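Local coordinates for protein D-threo-3-hydroxyaspartate dehydratase (PDB 3WQC) that catalyses the pyridoxal 5'-phosphate-dependent dehydration and deamination of D-threo-3-hydroxyaspartate to oxaloacetate and ammonia, and also acts on D-serine, at residues 18-23 with 269-274; 283-288 with 329-334. All blocks are in the same frame, centred on the assembly; numbering follows the deposited sequence.

Contact 1. Residues 18-23 with 269-274; sequences LDTPAA and SVLATV
The hydroxyl OG1 of T20 is gripped from two directions: T273 OG1 donates to it at 2.8 Å across the contact, and it is also hydrogen-bonded to OD2 of D287. These threonines hold the loop just before strand 22-26 against strand 268-278; the two strands then pair antiparallel in the mixed sheet of the beta domain that accompanies the barrel in this alanine racemase-like, fold type III enzyme. With chi1 at 52°, T20 puts OG1 between its backbone N and carbonyl carbon, facing T273, while its methyl CG2 is left to rest on L271 CG at 3.7 Å. D19 OD1 turns to the second subunit, where it forms a salt bridge with R101 of that chain. The proline that follows T20 sits after a cis peptide bond, and from there the two segments run on as an antiparallel pair. A22 and L271 form the hydrogen-bonded pair: L271 N reaches A22 O at 2.8 Å, and A22 N returns a longer bond of 3.2 Å to L271 O. That same oxygen also receives a CA-H...O contact from P21 CA at 3.1 Å. A23 and V270 follow as the non-hydrogen-bonded pair. Apolar contact is split between the two faces of the sheet. On the face of A22, L271 is the main filler; its CG, anti to the backbone N (chi1 -173°), carries CD2 to L18 CB, and the two leucines cross at about a right angle. On the face of A23, the P21 ring lays CB against V270 CG1 at 3.9 Å.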
ATOM      1  N   LEU B  18      -6.498 -16.866  13.819  1.00 19.62           N
ATOM      2  CA  LEU B  18      -5.562 -15.902  13.211  1.00 18.35           C
ATOM      3  C   LEU B  18      -5.561 -14.551  13.935  1.00 16.73           C
ATOM      4  O   LEU B  18      -6.636 -14.092  14.429  1.00 21.94           O
ATOM      5  CB  LEU B  18      -6.008 -15.620  11.765  1.00 20.33           C
ATOM      6  CG  LEU B  18      -5.636 -16.729  10.748  1.00 20.11           C
ATOM      7  CD1 LEU B  18      -6.265 -16.412   9.415  1.00 20.90           C
ATOM      8  CD2 LEU B  18      -4.115 -17.013  10.636  1.00 22.20           C
ATOM      9  N   ASP B  19      -4.428 -13.876  13.984  1.00 17.66           N
ATOM     10  CA  ASP B  19      -4.501 -12.450  14.337  1.00 17.34           C
ATOM     11  C   ASP B  19      -5.059 -11.677  13.141  1.00 16.43           C
ATOM     12  O   ASP B  19      -5.079 -12.198  11.972  1.00 19.51           O
ATOM     13  CB  ASP B  19      -3.101 -11.953  14.669  1.00 18.82           C
ATOM     14  CG  ASP B  19      -3.089 -10.565  15.402  1.00 20.18           C
ATOM     15  OD1 ASP B  19      -4.167 -10.128  15.932  1.00 18.11           O
ATOM     16  OD2 ASP B  19      -1.985  -9.924  15.470  1.00 24.11           O
ATOM     17  N   THR B  20      -5.604 -10.496  13.430  1.00 16.29           N
ATOM     18  CA  THR B  20      -6.171  -9.639  12.394  1.00 14.96           C
ATOM     19  C   THR B  20      -5.393  -8.304  12.388  1.00 15.46           C
ATOM     20  O   THR B  20      -4.781  -7.890  13.390  1.00 16.59           O
ATOM     21  CB  THR B  20      -7.634  -9.314  12.722  1.00 15.22           C
ATOM     22  OG1 THR B  20      -7.751  -8.806  14.055  1.00 16.75           O
ATOM     23  CG2 THR B  20      -8.477 -10.575  12.542  1.00 17.11           C
ATOM     24  N   PRO B  21      -5.281  -7.658  11.238  1.00 13.77           N
ATOM     25  CA  PRO B  21      -5.900  -8.091   9.962  1.00 13.88           C
ATOM     26  C   PRO B  21      -5.111  -9.210   9.262  1.00 14.08           C
ATOM     27  O   PRO B  21      -3.903  -9.333   9.488  1.00 15.48           O
ATOM     28  CB  PRO B  21      -5.840  -6.794   9.081  1.00 14.95           C
ATOM     29  CG  PRO B  21      -4.622  -6.079   9.606  1.00 16.08           C
ATOM     30  CD  PRO B  21      -4.544  -6.377  11.116  1.00 15.20           C
ATOM     31  N   ALA B  22      -5.796  -9.964   8.393  1.00 14.54           N
ATOM     32  CA  ALA B  22      -5.143 -11.036   7.616  1.00 14.38           C
ATOM     33  C   ALA B  22      -5.781 -11.046   6.246  1.00 14.05           C
ATOM     34  O   ALA B  22      -7.007 -10.776   6.088  1.00 16.49           O
ATOM     35  CB  ALA B  22      -5.375 -12.394   8.292  1.00 17.71           C
ATOM     36  N   ALA B  23      -4.988 -11.369   5.214  1.00 14.32           N
ATOM     37  CA  ALA B  23      -5.522 -11.442   3.828  1.00 13.81           C
ATOM     38  C   ALA B  23      -5.887 -12.917   3.555  1.00 13.95           C
ATOM     39  O   ALA B  23      -4.984 -13.798   3.493  1.00 19.15           O
ATOM     40  CB  ALA B  23      -4.426 -10.921   2.893  1.00 15.26           C
ATOM     41  N   SER B 269     -10.339 -11.578   0.801  1.00 15.47           N
ATOM     42  CA  SER B 269     -10.995 -10.694   1.726  1.00 15.47           C
ATOM     43  C   SER B 269      -9.996 -10.416   2.868  1.00 13.88           C
ATOM     44  O   SER B 269      -9.035 -11.209   3.062  1.00 16.40           O
ATOM     45  CB  SER B 269     -12.331 -11.287   2.328  1.00 16.62           C
ATOM     46  OG  SER B 269     -12.055 -12.487   3.039  1.00 17.64           O
ATOM     47  N   VAL B 270     -10.231  -9.348   3.615  1.00 14.93           N
ATOM     48  CA  VAL B 270      -9.321  -9.021   4.737  1.00 14.00           C
ATOM     49  C   VAL B 270     -10.141  -9.327   6.005  1.00 13.52           C
ATOM     50  O   VAL B 270     -11.180  -8.691   6.273  1.00 14.72           O
ATOM     51  CB  VAL B 270      -8.870  -7.569   4.716  1.00 13.02           C
ATOM     52  CG1 VAL B 270      -8.126  -7.181   5.987  1.00 14.45           C
ATOM     53  CG2 VAL B 270      -8.012  -7.334   3.447  1.00 15.45           C
ATOM     54  N   LEU B 271      -9.620 -10.205   6.810  1.00 13.74           N
ATOM     55  CA  LEU B 271     -10.203 -10.569   8.122  1.00 14.48           C
ATOM     56  C   LEU B 271      -9.881  -9.443   9.093  1.00 15.95           C
ATOM     57  O   LEU B 271      -8.735  -9.034   9.158  1.00 16.04           O
ATOM     58  CB  LEU B 271      -9.521 -11.876   8.569  1.00 16.04           C
ATOM     59  CG  LEU B 271     -10.124 -12.539   9.859  1.00 15.42           C
ATOM     60  CD1 LEU B 271     -11.548 -13.053   9.589  1.00 19.44           C
ATOM     61  CD2 LEU B 271      -9.160 -13.655  10.280  1.00 19.65           C
ATOM     62  N   ALA B 272     -10.894  -8.925   9.841  1.00 14.56           N
ATOM     63  CA  ALA B 272     -10.708  -7.779  10.695  1.00 14.51           C
ATOM     64  C   ALA B 272     -11.451  -8.031  11.975  1.00 15.86           C
ATOM     65  O   ALA B 272     -12.433  -8.770  11.952  1.00 18.35           O
ATOM     66  CB  ALA B 272     -11.256  -6.501  10.007  1.00 16.72           C
ATOM     67  N   THR B 273     -11.038  -7.384  13.033  1.00 16.03           N
ATOM     68  CA  THR B 273     -11.759  -7.421  14.305  1.00 17.63           C
ATOM     69  C   THR B 273     -12.355  -6.075  14.648  1.00 14.79           C
ATOM     70  O   THR B 273     -11.676  -5.007  14.463  1.00 17.49           O
ATOM     71  CB  THR B 273     -10.751  -7.808  15.458  1.00 19.53           C
ATOM     72  OG1 THR B 273     -10.262  -9.124  15.197  1.00 18.04           O
ATOM     73  CG2 THR B 273     -11.425  -7.880  16.824  1.00 22.46           C
ATOM     74  N   VAL B 274     -13.581  -6.077  15.271  1.00 16.26           N
ATOM     75  CA  VAL B 274     -14.122  -4.847  15.779  1.00 16.68           C
ATOM     76  C   VAL B 274     -13.414  -4.479  17.121  1.00 16.72           C
ATOM     77  O   VAL B 274     -13.356  -5.320  18.054  1.00 19.10           O
ATOM     78  CB  VAL B 274     -15.634  -5.045  16.054  1.00 17.59           C
ATOM     79  CG1 VAL B 274     -16.167  -3.755  16.732  1.00 19.82           C
ATOM     80  CG2 VAL B 274     -16.373  -5.224  14.711  1.00 20.88           C
TER

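Contact 2. Residues 283-288 with 329-334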
ATOM      1  N   TRP B 283     -20.871   4.306  14.125  1.00 23.91           N
ATOM      2  CA  TRP B 283     -19.589   3.742  13.683  1.00 19.51           C
ATOM      3  C   TRP B 283     -19.176   2.552  14.437  1.00 21.23           C
ATOM      4  O   TRP B 283     -19.271   2.572  15.703  1.00 23.45           O
ATOM      5  CB  TRP B 283     -18.464   4.720  13.948  1.00 20.83           C
ATOM      6  CG  TRP B 283     -18.445   5.969  13.096  1.00 20.93           C
ATOM      7  CD1 TRP B 283     -19.382   6.354  12.099  1.00 24.28           C
ATOM      8  CD2 TRP B 283     -17.448   7.038  13.167  1.00 24.00           C
ATOM      9  NE1 TRP B 283     -19.010   7.556  11.557  1.00 27.05           N
ATOM     10  CE2 TRP B 283     -17.832   8.028  12.171  1.00 23.56           C
ATOM     11  CE3 TRP B 283     -16.334   7.300  13.984  1.00 20.36           C
ATOM     12  CZ2 TRP B 283     -17.105   9.224  11.981  1.00 26.68           C
ATOM     13  CZ3 TRP B 283     -15.579   8.464  13.745  1.00 26.20           C
ATOM     14  CH2 TRP B 283     -15.973   9.437  12.777  1.00 25.27           C
ATOM     15  N   ALA B 284     -18.740   1.472  13.762  1.00 21.37           N
ATOM     16  CA  ALA B 284     -17.897   0.455  14.427  1.00 20.04           C
ATOM     17  C   ALA B 284     -16.468   0.717  13.933  1.00 18.18           C
ATOM     18  O   ALA B 284     -16.268   1.052  12.780  1.00 25.51           O
ATOM     19  CB  ALA B 284     -18.347  -0.987  14.052  1.00 19.67           C
ATOM     20  N   ILE B 285     -15.476   0.600  14.812  1.00 17.67           N
ATOM     21  CA  ILE B 285     -14.095   0.806  14.418  1.00 17.19           C
ATOM     22  C   ILE B 285     -13.460  -0.590  14.325  1.00 15.16           C
ATOM     23  O   ILE B 285     -13.578  -1.426  15.275  1.00 17.23           O
ATOM     24  CB  ILE B 285     -13.346   1.687  15.474  1.00 20.07           C
ATOM     25  CG1 ILE B 285     -14.056   3.044  15.829  1.00 35.67           C
ATOM     26  CG2 ILE B 285     -11.889   1.842  15.046  1.00 20.07           C
ATOM     27  CD1 ILE B 285     -14.504   3.758  14.709  1.00 32.46           C
ATOM     28  N   VAL B 286     -12.743  -0.876  13.196  1.00 16.00           N
ATOM     29  CA  VAL B 286     -12.111  -2.181  13.036  1.00 15.96           C
ATOM     30  C   VAL B 286     -10.615  -1.972  12.899  1.00 13.27           C
ATOM     31  O   VAL B 286     -10.138  -0.828  12.694  1.00 15.14           O
ATOM     32  CB  VAL B 286     -12.662  -2.921  11.801  1.00 16.07           C
ATOM     33  CG1 VAL B 286     -14.154  -3.274  12.026  1.00 19.20           C
ATOM     34  CG2 VAL B 286     -12.429  -2.140  10.479  1.00 17.02           C
ATOM     35  N   ASP B 287      -9.854  -3.059  13.096  1.00 15.07           N
ATOM     36  CA  ASP B 287      -8.383  -3.026  12.977  1.00 15.45           C
ATOM     37  C   ASP B 287      -7.839  -3.227  11.579  1.00 16.30           C
ATOM     38  O   ASP B 287      -6.628  -3.390  11.419  1.00 19.96           O
ATOM     39  CB  ASP B 287      -7.735  -3.988  14.001  1.00 16.04           C
ATOM     40  CG  ASP B 287      -8.039  -5.434  13.703  1.00 15.01           C
ATOM     41  OD1 ASP B 287      -8.752  -5.780  12.710  1.00 16.37           O
ATOM     42  OD2 ASP B 287      -7.544  -6.296  14.474  1.00 18.54           O
ATOM     43  N   ALA B 288      -8.696  -3.093  10.576  1.00 15.59           N
ATOM     44  CA  ALA B 288      -8.264  -3.042   9.151  1.00 15.60           C
ATOM     45  C   ALA B 288      -8.376  -1.561   8.697  1.00 13.12           C
ATOM     46  O   ALA B 288      -9.521  -1.119   8.327  1.00 17.07           O
ATOM     47  CB  ALA B 288      -9.108  -3.974   8.252  1.00 19.36           C
ATOM     48  N   GLN B 329      -4.478   4.691   9.318  1.00 13.79           N
ATOM     49  CA  GLN B 329      -3.463   3.673   9.029  1.00 11.71           C
ATOM     50  C   GLN B 329      -3.841   2.306   9.552  1.00 12.00           C
ATOM     51  O   GLN B 329      -3.815   1.293   8.817  1.00 11.57           O
ATOM     52  CB  GLN B 329      -2.141   4.170   9.570  1.00 11.87           C
ATOM     53  CG  GLN B 329      -0.954   3.285   9.110  1.00 12.63           C
ATOM     54  CD  GLN B 329       0.399   3.968   9.349  1.00 10.14           C
ATOM     55  OE1 GLN B 329       0.523   5.215   9.167  1.00 13.87           O
ATOM     56  NE2 GLN B 329       1.459   3.180   9.629  1.00 11.97           N
ATOM     57  N   GLU B 330      -4.213   2.241  10.859  1.00 12.87           N
ATOM     58  CA  GLU B 330      -4.544   0.952  11.481  1.00 12.95           C
ATOM     59  C   GLU B 330      -5.992   0.912  12.040  1.00 15.13           C
ATOM     60  O   GLU B 330      -6.304   0.017  12.822  1.00 18.93           O
ATOM     61  CB  GLU B 330      -3.541   0.625  12.614  1.00 13.54           C
ATOM     62  CG  GLU B 330      -2.146   0.299  12.052  1.00 12.13           C
ATOM     63  CD  GLU B 330      -2.057  -0.992  11.191  1.00 13.80           C
ATOM     64  OE1 GLU B 330      -2.902  -1.942  11.280  1.00 14.58           O
ATOM     65  OE2 GLU B 330      -1.045  -1.087  10.401  1.00 14.29           O
ATOM     66  N   HIS B 331      -6.829   1.856  11.629  1.00 13.86           N
ATOM     67  CA  HIS B 331      -8.240   1.899  12.079  1.00 14.28           C
ATOM     68  C   HIS B 331      -9.074   2.041  10.850  1.00 14.26           C
ATOM     69  O   HIS B 331      -8.818   2.942  10.002  1.00 16.74           O
ATOM     70  CB  HIS B 331      -8.516   3.212  12.869  1.00 15.47           C
ATOM     71  CG  HIS B 331      -7.757   3.400  14.144  1.00 14.71           C
ATOM     72  ND1 HIS B 331      -6.455   3.746  14.205  1.00 17.47           N
ATOM     73  CD2 HIS B 331      -8.214   3.334  15.472  1.00 19.46           C
ATOM     74  CE1 HIS B 331      -6.070   3.875  15.501  1.00 18.77           C
ATOM     75  NE2 HIS B 331      -7.164   3.658  16.273  1.00 17.30           N
ATOM     76  N   GLY B 332     -10.082   1.215  10.693  1.00 13.53           N
ATOM     77  CA  GLY B 332     -11.112   1.385   9.662  1.00 16.16           C
ATOM     78  C   GLY B 332     -12.426   1.809  10.338  1.00 15.32           C
ATOM     79  O   GLY B 332     -12.737   1.347  11.454  1.00 16.91           O
ATOM     80  N   ILE B 333     -13.215   2.661   9.662  1.00 16.73           N
ATOM     81  CA  ILE B 333     -14.496   3.169  10.182  1.00 17.46           C
ATOM     82  C   ILE B 333     -15.555   2.384   9.405  1.00 17.38           C
ATOM     83  O   ILE B 333     -15.661   2.564   8.184  1.00 19.16           O
ATOM     84  CB  ILE B 333     -14.663   4.695  10.009  1.00 20.06           C
ATOM     85  CG1 ILE B 333     -13.561   5.584  10.662  1.00 27.28           C
ATOM     86  CG2 ILE B 333     -16.078   5.067  10.520  1.00 19.76           C
ATOM     87  CD1 ILE B 333     -13.251   5.184  11.997  1.00 30.68           C
ATOM     88  N   LEU B 334     -16.284   1.495  10.041  1.00 17.92           N
ATOM     89  CA  LEU B 334     -17.355   0.712   9.488  1.00 18.65           C
ATOM     90  C   LEU B 334     -18.708   1.444   9.772  1.00 18.92           C
ATOM     91  O   LEU B 334     -18.995   1.866  10.899  1.00 19.93           O
ATOM     92  CB  LEU B 334     -17.350  -0.679  10.100  1.00 21.33           C
ATOM     93  CG  LEU B 334     -18.387  -1.690   9.611  1.00 22.10           C
ATOM     94  CD1 LEU B 334     -17.960  -3.133   9.955  1.00 24.95           C
ATOM     95  CD2 LEU B 334     -19.835  -1.397  10.087  1.00 24.31           C
TER
HETATM   96  O   HOH W   1      -4.397  -2.971  13.208  1.00 21.84           O
HETATM   97  O   HOH W   2      -4.776  -1.945   9.287  1.00 31.41           O
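A284 and L334, then V286 and G332, exchange two backbone hydrogen bonds each, pairing strand 283-286 with the start of strand 332-336; the bond from L334 N to A284 O measures 2.8 Å. Between these pairs I285 faces I333 as a non-hydrogen-bonded pair, in an antiparallel part of the mixed sheet of the C-terminal domain. Side-chain packing is aromatic at one end: I333 CG2 makes a CH-pi contact over one face of the W283 indole, 3.6 Å from the centroid of the five-membered ring and 12° off its normal. Replacing W283 with an alanine would probably leave that methyl without its aromatic cover and open a gap beside I333. I285 and I333 run side by side, their CD1 atoms only 3.3 Å apart, closer than usual van der Waals contact, while I285 CG2 meets the edge of the H331 ring in its plane. On the opposite face A284 CB touches L334 CB at 4.1 Å. At the far end one water bridges the segments, donating to D287 O at 2.9 Å and to E330 OE1 at 2.6 Å; OE1 also bonds W390 NE1 of the second subunit.

Overall arrangement
Contact 1 and contact 2 lie about 11 Å apart, centre to centre, in one mixed sheet, on the same side of the chain's centre. They follow in series: contact 1 joins the N-terminal region to strand 268-278 across nearly 250 residues, most of the barrel domain among them, and contact 2 then pairs strands 283-286 and 332-336 within the C-terminal half. Strands 268-278 and 283-286 are sheet neighbours, so the pairings run on from one another. The D287 carboxylate of contact 2 ties them together: besides its bond to T20, its OD1 lies 2.8 Å from T273 N, probably as a hydrogen bond. Both contacts also reach R101 of the second subunit, placing this part of the sheet at the interface between the two chains of this assembly.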